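PDB 2BDV: phage-related conserved hypothetical protein, BB2244 from Bordetella bronchiseptica, which is of unknown function but belongs to the SOS response associated peptidase (SRAP) family, whose characterised members become covalently linked to abasic sites in single-stranded DNA. Local coordinates for residues A[61-65]-A[84-89]; A[71-76]-A[147-153]; A[102-106]-A[157-163]; A[117-123]-A[199-205]. All coordinates share one frame; numbering follows the deposited sequence.

Contact 1: A[61-65]-A[84-89]; sequences GYKPH and WPWKLM
Y62 and P64 face a compact turn at W84-M89 from a distance, since the closest CA atoms, those of P64 and P85, are 8.0 Å apart and no hydrogen bond crosses. The turn begins with a cis peptide before P85 and runs into a short 3-10 segment, 86-88, held by M89 N to W86 O at 2.9 Å. The Y62 phenol is the centre of the contact. With CG anti to the backbone N (chi1 179°), the ring reaches across the gap among three residues of the turn. Selenomethionine M89 comes from the opposite direction in a Met-aromatic contact: its SE stands 4.6 Å from the ring centroid of Y62, almost on the ring normal, and its CE touches Y62 CE2 at 3.6 Å. On the other face of this ring lies the backbone N of P64. P85 CG meets the edge of the phenol near its plane, 3.9 Å from Y62 CE2. The indole of W86 is inclined at 51° to the phenol, and its CZ3 lies 3.9 Å from Y62 CD2. Farther out, P64 CB rests 3.8 Å from W84 CZ2, the proline and indole side chains crossing at about a right angle. The contact joins two loops, one leading to strand 73-75, the other following helix 76-80, on whose T78 and I79 W86 also packs; G61 bonds through its backbone to F147 of strand 147-151.

Contact 2: A[71-76]-A[147-153]; sequences MINAKL and FAIVTND
N73, A74 and K75 pair in parallel with I149, V150 and T151, making strand 73-75 an outermost strand of a mixed four-stranded sheet. The ladder is formed by I149 N to I72 O, A74 N to I149 O (2.8 Å) and T151 N to A74 O (3.1 Å). The short strand then turns into helix 76-80, with K75 at the N-cap position. L76 N, in the first turn of the helix, reaches back to T151 O at 3.0 Å, nearly in line with the carbonyl bond, so the pairing outlasts the strand. A74 and V150 lie on one face of the sheet, where A74 CB approaches A148 CB at 4.1 Å; L76 and V150 both reach L191 of helix 184-191. N73 and T151 share the other face, their side chains crossing at about a right angle with T151 CG2 against N73. K75 starts on this face too. Its CB is 4.1 Å from D153 OD2, and CG lies beside the carboxylate carbon of D153. The bend at chi3 (-72°) brings CE to 3.4 Å from D153 OD2, and a second at chi4 (-75°) turns NZ in to the same oxygen, 2.8 Å away, in a salt bridge from above the carboxylate plane. The second oxygen is held within its own segment: T151 OG1 donates to D153 OD1 at 2.8 Å, nearly along the C-O axis.

Contact 3: A[102-106]-A[157-163]; sequences WYEWK and GMVDVHD
This is a buried polar contact in which the carboxylate of E104, on strand 101-107 of the four-stranded antiparallel sheet, gathers three successive backbone N-H groups of the irregular loop 157-163. E104 OE1 takes M158 N on its syn lone pair, in a nearly straight bond of 2.6 Å. V159 N bonds to E104 OE2 at 2.6 Å, and D160 N reaches the same oxygen at 3.0 Å, close to its C-O axis. Each oxygen thus has two donors, because W102 NE1 also bonds to E104 OE1 at 2.9 Å, in the plane of the indole but tilted 31° from that of the carboxylate, on its anti side. Four bonds fix the rotation of the group. The E104 chain, CG anti to the carbonyl carbon (chi1 -65°), runs extended beyond CG to reach the loop. M158 CE touches the W102 ring at its edge, 3.9 Å from W102 CZ2. One water bridges the two segments, donating to Y103 O and D163 OD1; a second accepts from W105 N at 2.7 Å and lies near the carboxylates of D160 and D163. D163 OD2 accepts from the N of C2, which brings the start of the chain up to this loop. The loop closes in a type I turn, D160-D163; D160 OD1 accepts from H162 N at 3.0 Å in an Asx turn, the donor well above the D160 carboxylate plane.

Contact 4: A[117-123]-A[199-205]; sequences QPYYIHG and AFSWYPV
Y119, Y120, I121 and H122 pair with P204, Y203, W202 and S201 in an antiparallel ladder. Its backbone bonds come in two hydrogen-bonded pairs: Y120 with Y203, where Y120 N to Y203 O measures 2.9 Å, and H122 with S201, where S201 N to H122 O is also 2.9 Å. V205 N extends the ladder to P118 O. Side-chain hydrogen bonds finish both ends. Q117 NE2 donates to P118 O (2.8 Å) and to V205 O (3.2 Å), both in its amide plane; V205 N and Q117 NE2 approach P118 O from opposite faces of the carbonyl. At the far end H122 ND1 bonds to G123 O at 2.7 Å, its ring carried over S201 O by chi1 of 69°. Aromatic contacts differ on the two faces. On one, P204 CB sits over the Y119 ring in a CH-pi contact, 4.1 Å from the centroid. On the other, Y120 and Y203 run side by side in the same direction with their planes 62° apart, Y120 CB lying over the Y203 ring toward its rim. Apolar packing adds I121 CG1 against W202 CB and I121 CG2 against F200 CB, while P118 CG and V205 CG1, at 3.2 Å, are closer than usual for two carbons. Strand 201-204 is an outermost strand of this four-stranded sheet; strand 116-123 pairs along its other side with strand 101-107, where I121 packs on W102 and E104. F200, just ahead of strand 201-204, meets the W102 ring edge-to-face.

The four contacts fall into two neighbouring pairs. Contacts 1 and 2 have centres 11 Å apart and meet directly: G61 bonds to F147, Y62 to M71, and W86 packs on A74, so both loops pack against segment 71-76 and the start of strand 147-151. Contacts 3 and 4, centres 9 Å apart, share the four-stranded antiparallel sheet through strands 101-107 and 116-123. Segment 147-153 of contact 2 leads closely into 157-163 of contact 3, 14 Å away between centres, joining the two sheets. Contacts 1 and 4 lie on opposite sides of the chain's centre. Contact 1 closes before contacts 3 and 4 open; all other pairs alternate along the chain, so both sheets are built from interleaved parts.

Contact 1: A[61-65]-A[84-89]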
# COMPACT_ATOMS: atom_id res chain seq x y z
N GLY A 61 5.45 -2.18 -7.10
CA GLY A 61 6.11 -1.32 -8.06
C GLY A 61 5.61 -1.59 -9.47
O GLY A 61 5.99 -2.58 -10.09
N TYR A 62 4.76 -0.70 -9.98
CA TYR A 62 4.18 -0.86 -11.32
C TYR A 62 4.92 -0.08 -12.41
O TYR A 62 5.09 1.14 -12.33
CB TYR A 62 2.70 -0.46 -11.33
CG TYR A 62 2.03 -0.57 -12.69
CD1 TYR A 62 2.03 -1.77 -13.40
CD2 TYR A 62 1.40 0.53 -13.28
CE1 TYR A 62 1.43 -1.87 -14.66
CE2 TYR A 62 0.80 0.44 -14.53
CZ TYR A 62 0.82 -0.76 -15.22
OH TYR A 62 0.25 -0.86 -16.48
N LYS A 63 5.33 -0.81 -13.45
CA LYS A 63 6.05 -0.26 -14.59
C LYS A 63 5.25 -0.42 -15.88
O LYS A 63 5.26 -1.49 -16.49
CB LYS A 63 7.39 -0.96 -14.75
CG LYS A 63 8.21 -0.46 -15.93
CD LYS A 63 9.51 -1.23 -16.07
CE LYS A 63 9.27 -2.69 -16.40
NZ LYS A 63 10.55 -3.46 -16.36
N PRO A 64 4.55 0.64 -16.32
CA PRO A 64 3.75 0.59 -17.55
C PRO A 64 4.57 0.10 -18.74
O PRO A 64 5.73 0.48 -18.91
CB PRO A 64 3.28 2.03 -17.71
CG PRO A 64 4.41 2.82 -17.10
CD PRO A 64 4.67 2.03 -15.83
N HIS A 65 3.95 -0.74 -19.57
CA HIS A 65 4.59 -1.31 -20.75
C HIS A 65 5.31 -0.28 -21.63
O HIS A 65 6.38 -0.56 -22.18
CB HIS A 65 3.56 -2.07 -21.58
CG HIS A 65 4.14 -2.82 -22.74
ND1 HIS A 65 3.44 -3.06 -23.90
CD2 HIS A 65 5.36 -3.38 -22.92
CE1 HIS A 65 4.20 -3.74 -24.75
NE2 HIS A 65 5.37 -3.95 -24.17
N TRP A 84 -5.27 7.68 -16.35
CA TRP A 84 -4.22 6.71 -16.63
C TRP A 84 -3.24 6.67 -15.46
O TRP A 84 -2.92 7.70 -14.87
CB TRP A 84 -3.47 7.12 -17.92
CG TRP A 84 -2.50 6.08 -18.46
CD1 TRP A 84 -2.82 4.97 -19.20
CD2 TRP A 84 -1.07 6.06 -18.29
NE1 TRP A 84 -1.67 4.26 -19.49
CE2 TRP A 84 -0.59 4.90 -18.95
CE3 TRP A 84 -0.16 6.90 -17.65
CZ2 TRP A 84 0.76 4.56 -18.98
CZ3 TRP A 84 1.20 6.56 -17.68
CH2 TRP A 84 1.64 5.40 -18.34
N PRO A 85 -2.75 5.47 -15.12
CA PRO A 85 -3.11 4.21 -15.78
C PRO A 85 -4.05 3.40 -14.90
O PRO A 85 -4.50 2.32 -15.27
CB PRO A 85 -1.77 3.53 -15.94
CG PRO A 85 -1.13 3.85 -14.63
CD PRO A 85 -1.45 5.32 -14.43
N TRP A 86 -4.34 3.93 -13.73
CA TRP A 86 -5.21 3.26 -12.77
C TRP A 86 -6.61 2.94 -13.30
O TRP A 86 -7.26 2.02 -12.81
CB TRP A 86 -5.29 4.10 -11.50
CG TRP A 86 -3.93 4.58 -11.08
CD1 TRP A 86 -3.55 5.87 -10.86
CD2 TRP A 86 -2.75 3.78 -10.90
NE1 TRP A 86 -2.21 5.93 -10.57
CE2 TRP A 86 -1.69 4.67 -10.58
CE3 TRP A 86 -2.48 2.41 -10.99
CZ2 TRP A 86 -0.39 4.22 -10.34
CZ3 TRP A 86 -1.18 1.97 -10.75
CH2 TRP A 86 -0.15 2.88 -10.43
N LYS A 87 -7.07 3.68 -14.31
CA LYS A 87 -8.40 3.42 -14.86
C LYS A 87 -8.49 2.02 -15.43
O LYS A 87 -9.57 1.50 -15.68
CB LYS A 87 -8.74 4.44 -15.95
CG LYS A 87 -7.81 4.40 -17.16
CD LYS A 87 -8.13 5.51 -18.17
CE LYS A 87 -6.98 5.72 -19.14
NZ LYS A 87 -7.28 6.73 -20.20
N LEU A 88 -7.33 1.40 -15.63
CA LEU A 88 -7.26 0.06 -16.19
C LEU A 88 -7.25 -1.04 -15.13
O LEU A 88 -7.37 -2.23 -15.44
CB LEU A 88 -5.99 -0.05 -17.03
CG LEU A 88 -5.80 1.04 -18.10
CD1 LEU A 88 -4.38 0.99 -18.64
CD2 LEU A 88 -6.82 0.87 -19.22
N MSE A 89 -7.12 -0.65 -13.87
CA MSE A 89 -7.07 -1.62 -12.79
C MSE A 89 -8.14 -1.41 -11.72
O MSE A 89 -8.41 -2.31 -10.94
CB MSE A 89 -5.69 -1.57 -12.13
CG MSE A 89 -4.56 -2.02 -13.03
SE MSE A 89 -2.84 -1.42 -12.38
CE MSE A 89 -2.61 0.08 -13.57

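Contact 2: A[71-76]-A[147-153]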
# COMPACT_ATOMS: atom_id res chain seq x y z
N MSE A 71 5.98 3.34 -10.79
CA MSE A 71 4.95 3.85 -9.88
C MSE A 71 4.72 2.97 -8.67
O MSE A 71 4.35 1.79 -8.79
CB MSE A 71 3.65 4.04 -10.65
CG MSE A 71 3.72 5.13 -11.70
SE MSE A 71 2.35 4.92 -13.06
CE MSE A 71 3.47 5.05 -14.64
N ILE A 72 4.91 3.56 -7.49
CA ILE A 72 4.74 2.86 -6.22
C ILE A 72 3.47 3.28 -5.48
O ILE A 72 2.97 2.54 -4.63
CB ILE A 72 5.93 3.11 -5.28
CG1 ILE A 72 6.05 4.60 -4.98
CG2 ILE A 72 7.20 2.59 -5.92
CD1 ILE A 72 7.11 4.95 -3.95
N ASN A 73 2.97 4.46 -5.80
CA ASN A 73 1.76 4.99 -5.18
C ASN A 73 0.78 5.37 -6.28
O ASN A 73 1.19 5.78 -7.37
CB ASN A 73 2.06 6.23 -4.33
CG ASN A 73 3.03 5.96 -3.20
OD1 ASN A 73 3.00 4.90 -2.57
ND2 ASN A 73 3.90 6.93 -2.93
N ALA A 74 -0.52 5.24 -6.00
CA ALA A 74 -1.54 5.59 -6.98
C ALA A 74 -2.37 6.76 -6.43
O ALA A 74 -3.15 6.60 -5.50
CB ALA A 74 -2.44 4.39 -7.25
N LYS A 75 -2.17 7.94 -7.02
CA LYS A 75 -2.86 9.15 -6.59
C LYS A 75 -4.38 8.99 -6.59
O LYS A 75 -5.01 8.75 -7.62
CB LYS A 75 -2.47 10.34 -7.48
CG LYS A 75 -3.07 11.68 -7.06
CD LYS A 75 -2.63 12.80 -7.98
CE LYS A 75 -1.17 13.16 -7.76
NZ LYS A 75 -0.97 13.95 -6.51
N LEU A 76 -4.96 9.14 -5.40
CA LEU A 76 -6.38 9.02 -5.19
C LEU A 76 -7.20 9.79 -6.22
O LEU A 76 -8.16 9.26 -6.78
CB LEU A 76 -6.71 9.50 -3.77
CG LEU A 76 -8.16 9.48 -3.31
CD1 LEU A 76 -8.92 10.60 -4.00
CD2 LEU A 76 -8.80 8.12 -3.62
N PHE A 147 2.27 -3.67 -8.35
CA PHE A 147 1.15 -2.87 -7.84
C PHE A 147 1.60 -1.56 -7.22
O PHE A 147 2.79 -1.33 -7.01
CB PHE A 147 0.33 -3.67 -6.82
CG PHE A 147 1.04 -3.93 -5.52
CD1 PHE A 147 1.67 -5.16 -5.29
CD2 PHE A 147 1.08 -2.97 -4.51
CE1 PHE A 147 2.31 -5.43 -4.08
CE2 PHE A 147 1.72 -3.23 -3.28
CZ PHE A 147 2.34 -4.46 -3.07
N ALA A 148 0.64 -0.68 -6.94
CA ALA A 148 0.93 0.59 -6.29
C ALA A 148 -0.04 0.74 -5.10
O ALA A 148 -1.18 0.26 -5.16
CB ALA A 148 0.75 1.75 -7.27
N ILE A 149 0.40 1.37 -4.01
CA ILE A 149 -0.47 1.58 -2.86
C ILE A 149 -1.28 2.85 -3.13
O ILE A 149 -0.72 3.86 -3.53
CB ILE A 149 0.34 1.81 -1.54
CG1 ILE A 149 1.26 0.62 -1.26
CG2 ILE A 149 -0.61 1.98 -0.36
CD1 ILE A 149 0.54 -0.70 -1.37
N VAL A 150 -2.60 2.79 -2.94
CA VAL A 150 -3.43 3.99 -3.16
C VAL A 150 -3.09 4.98 -2.05
O VAL A 150 -3.19 4.65 -0.87
CB VAL A 150 -4.93 3.69 -3.08
CG1 VAL A 150 -5.72 4.98 -3.26
CG2 VAL A 150 -5.31 2.68 -4.15
N THR A 151 -2.69 6.19 -2.44
CA THR A 151 -2.31 7.25 -1.51
C THR A 151 -3.20 8.50 -1.62
O THR A 151 -3.77 8.79 -2.68
CB THR A 151 -0.86 7.68 -1.76
OG1 THR A 151 -0.69 7.98 -3.15
CG2 THR A 151 0.11 6.57 -1.37
N ASN A 152 -3.30 9.24 -0.52
CA ASN A 152 -4.10 10.45 -0.46
C ASN A 152 -3.17 11.65 -0.51
O ASN A 152 -2.92 12.30 0.50
CB ASN A 152 -4.90 10.48 0.83
CG ASN A 152 -5.96 11.55 0.84
OD1 ASN A 152 -6.72 11.67 1.80
ND2 ASN A 152 -6.03 12.34 -0.23
N ASP A 153 -2.66 11.93 -1.71
CA ASP A 153 -1.72 13.02 -1.92
C ASP A 153 -2.18 14.37 -1.37
O ASP A 153 -1.38 15.12 -0.80
CB ASP A 153 -1.41 13.13 -3.42
CG ASP A 153 -0.70 11.90 -3.96
OD1 ASP A 153 -1.04 10.77 -3.53
OD2 ASP A 153 0.20 12.05 -4.82

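Contact 3: A[102-106]-A[157-163]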
# COMPACT_ATOMS: atom_id res chain seq x y z
N TRP A 102 3.95 2.22 8.45
CA TRP A 102 4.78 2.64 7.33
C TRP A 102 5.76 3.72 7.77
O TRP A 102 5.66 4.25 8.89
CB TRP A 102 3.90 3.13 6.16
CG TRP A 102 3.19 4.45 6.39
CD1 TRP A 102 3.61 5.69 5.99
CD2 TRP A 102 1.96 4.66 7.09
NE1 TRP A 102 2.72 6.65 6.39
CE2 TRP A 102 1.70 6.06 7.07
CE3 TRP A 102 1.04 3.81 7.73
CZ2 TRP A 102 0.56 6.62 7.67
CZ3 TRP A 102 -0.09 4.37 8.32
CH2 TRP A 102 -0.31 5.77 8.29
N TYR A 103 6.71 4.05 6.91
CA TYR A 103 7.70 5.07 7.26
C TYR A 103 7.65 6.30 6.37
O TYR A 103 7.36 6.21 5.18
CB TYR A 103 9.11 4.49 7.18
CG TYR A 103 9.33 3.22 7.97
CD1 TYR A 103 8.97 1.98 7.44
CD2 TYR A 103 9.92 3.26 9.22
CE1 TYR A 103 9.21 0.81 8.14
CE2 TYR A 103 10.17 2.10 9.93
CZ TYR A 103 9.81 0.87 9.38
OH TYR A 103 10.07 -0.28 10.09
N GLU A 104 7.95 7.45 6.97
CA GLU A 104 8.03 8.72 6.27
C GLU A 104 9.25 9.44 6.85
O GLU A 104 9.49 9.39 8.05
CB GLU A 104 6.78 9.58 6.52
CG GLU A 104 5.49 9.01 5.98
CD GLU A 104 4.30 9.88 6.30
OE1 GLU A 104 3.15 9.45 6.05
OE2 GLU A 104 4.51 11.00 6.80
N TRP A 105 10.02 10.09 5.99
CA TRP A 105 11.21 10.81 6.42
C TRP A 105 10.92 12.31 6.53
O TRP A 105 10.41 12.94 5.59
CB TRP A 105 12.35 10.56 5.43
CG TRP A 105 12.93 9.18 5.55
CD1 TRP A 105 14.15 8.84 6.08
CD2 TRP A 105 12.32 7.95 5.14
NE1 TRP A 105 14.34 7.48 6.03
CE2 TRP A 105 13.23 6.91 5.45
CE3 TRP A 105 11.10 7.63 4.53
CZ2 TRP A 105 12.95 5.56 5.18
CZ3 TRP A 105 10.82 6.28 4.26
CH2 TRP A 105 11.75 5.27 4.59
N LYS A 106 11.26 12.87 7.68
CA LYS A 106 11.04 14.28 7.95
C LYS A 106 12.30 15.07 7.63
O LYS A 106 13.33 14.89 8.26
CB LYS A 106 10.66 14.47 9.42
CG LYS A 106 10.34 15.89 9.83
CD LYS A 106 9.11 16.41 9.09
CE LYS A 106 8.64 17.74 9.66
NZ LYS A 106 8.18 17.64 11.08
N GLY A 157 1.91 13.39 3.60
CA GLY A 157 2.25 12.32 4.52
C GLY A 157 1.66 12.57 5.89
O GLY A 157 1.11 13.64 6.15
N MET A 158 1.76 11.58 6.77
CA MET A 158 1.24 11.71 8.12
C MET A 158 2.18 12.63 8.91
O MET A 158 1.74 13.38 9.78
CB MET A 158 1.15 10.33 8.79
CG MET A 158 0.35 10.26 10.08
SD MET A 158 -1.40 10.68 9.90
CE MET A 158 -1.97 9.27 8.98
N VAL A 159 3.47 12.57 8.58
CA VAL A 159 4.48 13.39 9.26
C VAL A 159 5.20 14.31 8.27
O VAL A 159 5.44 15.48 8.56
CB VAL A 159 5.53 12.50 9.96
CG1 VAL A 159 6.52 13.36 10.71
CG2 VAL A 159 4.85 11.54 10.92
N ASP A 160 5.55 13.76 7.10
CA ASP A 160 6.24 14.50 6.05
C ASP A 160 5.23 15.04 5.05
O ASP A 160 4.62 14.28 4.30
CB ASP A 160 7.25 13.59 5.33
CG ASP A 160 7.79 14.21 4.05
OD1 ASP A 160 7.93 15.45 3.99
OD2 ASP A 160 8.10 13.45 3.11
N VAL A 161 5.08 16.36 5.02
CA VAL A 161 4.12 17.00 4.13
C VAL A 161 4.41 16.77 2.64
O VAL A 161 3.56 17.04 1.80
CB VAL A 161 4.05 18.52 4.41
CG1 VAL A 161 3.66 18.76 5.85
CG2 VAL A 161 5.39 19.18 4.11
N HIS A 162 5.59 16.28 2.33
CA HIS A 162 5.96 16.02 0.94
C HIS A 162 5.72 14.56 0.55
O HIS A 162 5.95 14.17 -0.60
CB HIS A 162 7.43 16.38 0.70
CG HIS A 162 7.69 17.86 0.66
ND1 HIS A 162 7.05 18.75 1.48
CD2 HIS A 162 8.55 18.59 -0.09
CE1 HIS A 162 7.50 19.97 1.25
NE2 HIS A 162 8.41 19.90 0.30
N ASP A 163 5.28 13.75 1.50
CA ASP A 163 5.03 12.34 1.22
C ASP A 163 3.55 12.15 0.92
O ASP A 163 2.77 13.11 0.89
CB ASP A 163 5.47 11.46 2.40
CG ASP A 163 5.93 10.07 1.96
OD1 ASP A 163 6.90 9.56 2.55
OD2 ASP A 163 5.32 9.48 1.03
O HOH W 1 7.74 7.14 2.82
O HOH W 2 9.06 10.72 3.55

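Contact 4: A[117-123]-A[199-205]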
# COMPACT_ATOMS: atom_id res chain seq x y z
N GLN A 117 15.05 12.65 9.18
CA GLN A 117 14.72 11.84 10.35
C GLN A 117 13.55 10.89 10.03
O GLN A 117 12.41 11.32 9.86
CB GLN A 117 14.34 12.75 11.52
CG GLN A 117 13.68 12.05 12.70
CD GLN A 117 14.58 11.02 13.35
OE1 GLN A 117 15.63 11.36 13.92
NE2 GLN A 117 14.19 9.75 13.28
N PRO A 118 13.83 9.58 9.94
CA PRO A 118 12.76 8.62 9.65
C PRO A 118 11.78 8.42 10.81
O PRO A 118 12.18 8.36 11.97
CB PRO A 118 13.54 7.34 9.32
CG PRO A 118 14.77 7.47 10.18
CD PRO A 118 15.14 8.92 10.01
N TYR A 119 10.49 8.34 10.50
CA TYR A 119 9.45 8.12 11.51
C TYR A 119 8.67 6.86 11.18
O TYR A 119 8.54 6.48 10.01
CB TYR A 119 8.47 9.30 11.57
CG TYR A 119 8.97 10.52 12.30
CD1 TYR A 119 9.84 11.42 11.69
CD2 TYR A 119 8.62 10.74 13.64
CE1 TYR A 119 10.35 12.51 12.38
CE2 TYR A 119 9.13 11.83 14.34
CZ TYR A 119 10.00 12.71 13.71
OH TYR A 119 10.54 13.77 14.41
N TYR A 120 8.16 6.18 12.21
CA TYR A 120 7.35 4.98 12.00
C TYR A 120 5.92 5.35 12.43
O TYR A 120 5.72 5.83 13.54
CB TYR A 120 7.87 3.81 12.84
CG TYR A 120 7.00 2.57 12.74
CD1 TYR A 120 6.81 1.93 11.52
CD2 TYR A 120 6.36 2.04 13.86
CE1 TYR A 120 6.00 0.81 11.41
CE2 TYR A 120 5.55 0.91 13.77
CZ TYR A 120 5.38 0.30 12.53
OH TYR A 120 4.58 -0.82 12.39
N ILE A 121 4.95 5.14 11.54
CA ILE A 121 3.53 5.45 11.81
C ILE A 121 2.72 4.16 11.89
O ILE A 121 2.91 3.27 11.08
CB ILE A 121 2.87 6.32 10.68
CG1 ILE A 121 3.64 7.61 10.43
CG2 ILE A 121 1.47 6.72 11.08
CD1 ILE A 121 4.86 7.45 9.60
N HIS A 122 1.82 4.07 12.86
CA HIS A 122 1.00 2.86 12.99
C HIS A 122 -0.34 3.10 13.68
O HIS A 122 -0.62 4.21 14.15
CB HIS A 122 1.79 1.79 13.76
CG HIS A 122 1.99 2.14 15.20
ND1 HIS A 122 0.99 2.03 16.14
CD2 HIS A 122 3.06 2.65 15.85
CE1 HIS A 122 1.43 2.47 17.30
NE2 HIS A 122 2.69 2.86 17.15
N GLY A 123 -1.15 2.06 13.73
CA GLY A 123 -2.45 2.14 14.38
C GLY A 123 -2.48 1.18 15.56
O GLY A 123 -1.43 0.77 16.06
N ALA A 199 -6.36 8.12 14.17
CA ALA A 199 -6.32 6.69 14.49
C ALA A 199 -4.89 6.14 14.52
O ALA A 199 -4.67 4.97 14.85
CB ALA A 199 -7.14 5.90 13.47
N PHE A 200 -3.93 7.00 14.20
CA PHE A 200 -2.52 6.63 14.16
C PHE A 200 -1.65 7.41 15.14
O PHE A 200 -1.96 8.54 15.51
CB PHE A 200 -1.94 6.85 12.76
CG PHE A 200 -2.79 6.32 11.65
CD1 PHE A 200 -3.64 7.17 10.94
CD2 PHE A 200 -2.75 4.98 11.31
CE1 PHE A 200 -4.43 6.67 9.90
CE2 PHE A 200 -3.54 4.47 10.28
CZ PHE A 200 -4.38 5.32 9.57
N SER A 201 -0.55 6.79 15.55
CA SER A 201 0.42 7.42 16.42
C SER A 201 1.75 7.14 15.72
O SER A 201 1.81 6.28 14.84
CB SER A 201 0.40 6.80 17.83
OG SER A 201 0.74 5.43 17.80
N TRP A 202 2.82 7.84 16.09
CA TRP A 202 4.11 7.62 15.44
C TRP A 202 5.27 8.08 16.30
O TRP A 202 5.10 8.87 17.22
CB TRP A 202 4.15 8.34 14.09
CG TRP A 202 3.83 9.79 14.18
CD1 TRP A 202 4.68 10.81 14.51
CD2 TRP A 202 2.55 10.39 13.98
NE1 TRP A 202 4.00 12.01 14.52
CE2 TRP A 202 2.69 11.78 14.20
CE3 TRP A 202 1.28 9.89 13.63
CZ2 TRP A 202 1.62 12.67 14.09
CZ3 TRP A 202 0.21 10.78 13.52
CH2 TRP A 202 0.39 12.15 13.75
N TYR A 203 6.45 7.56 16.00
CA TYR A 203 7.64 7.94 16.74
C TYR A 203 8.87 7.92 15.82
O TYR A 203 8.86 7.28 14.76
CB TYR A 203 7.86 7.00 17.94
CG TYR A 203 7.91 5.53 17.60
CD1 TYR A 203 6.75 4.74 17.64
CD2 TYR A 203 9.09 4.92 17.20
CE1 TYR A 203 6.78 3.39 17.29
CE2 TYR A 203 9.14 3.58 16.86
CZ TYR A 203 7.98 2.82 16.90
OH TYR A 203 8.04 1.49 16.55
N PRO A 204 9.93 8.65 16.20
CA PRO A 204 11.13 8.66 15.36
C PRO A 204 11.91 7.37 15.56
O PRO A 204 12.14 6.96 16.70
CB PRO A 204 11.88 9.89 15.86
CG PRO A 204 11.57 9.87 17.33
CD PRO A 204 10.09 9.53 17.37
N VAL A 205 12.29 6.72 14.46
CA VAL A 205 13.06 5.49 14.58
C VAL A 205 14.51 5.90 14.79
O VAL A 205 15.03 6.76 14.07
CB VAL A 205 12.92 4.61 13.31
CG1 VAL A 205 13.19 5.44 12.09
CG2 VAL A 205 13.89 3.43 13.38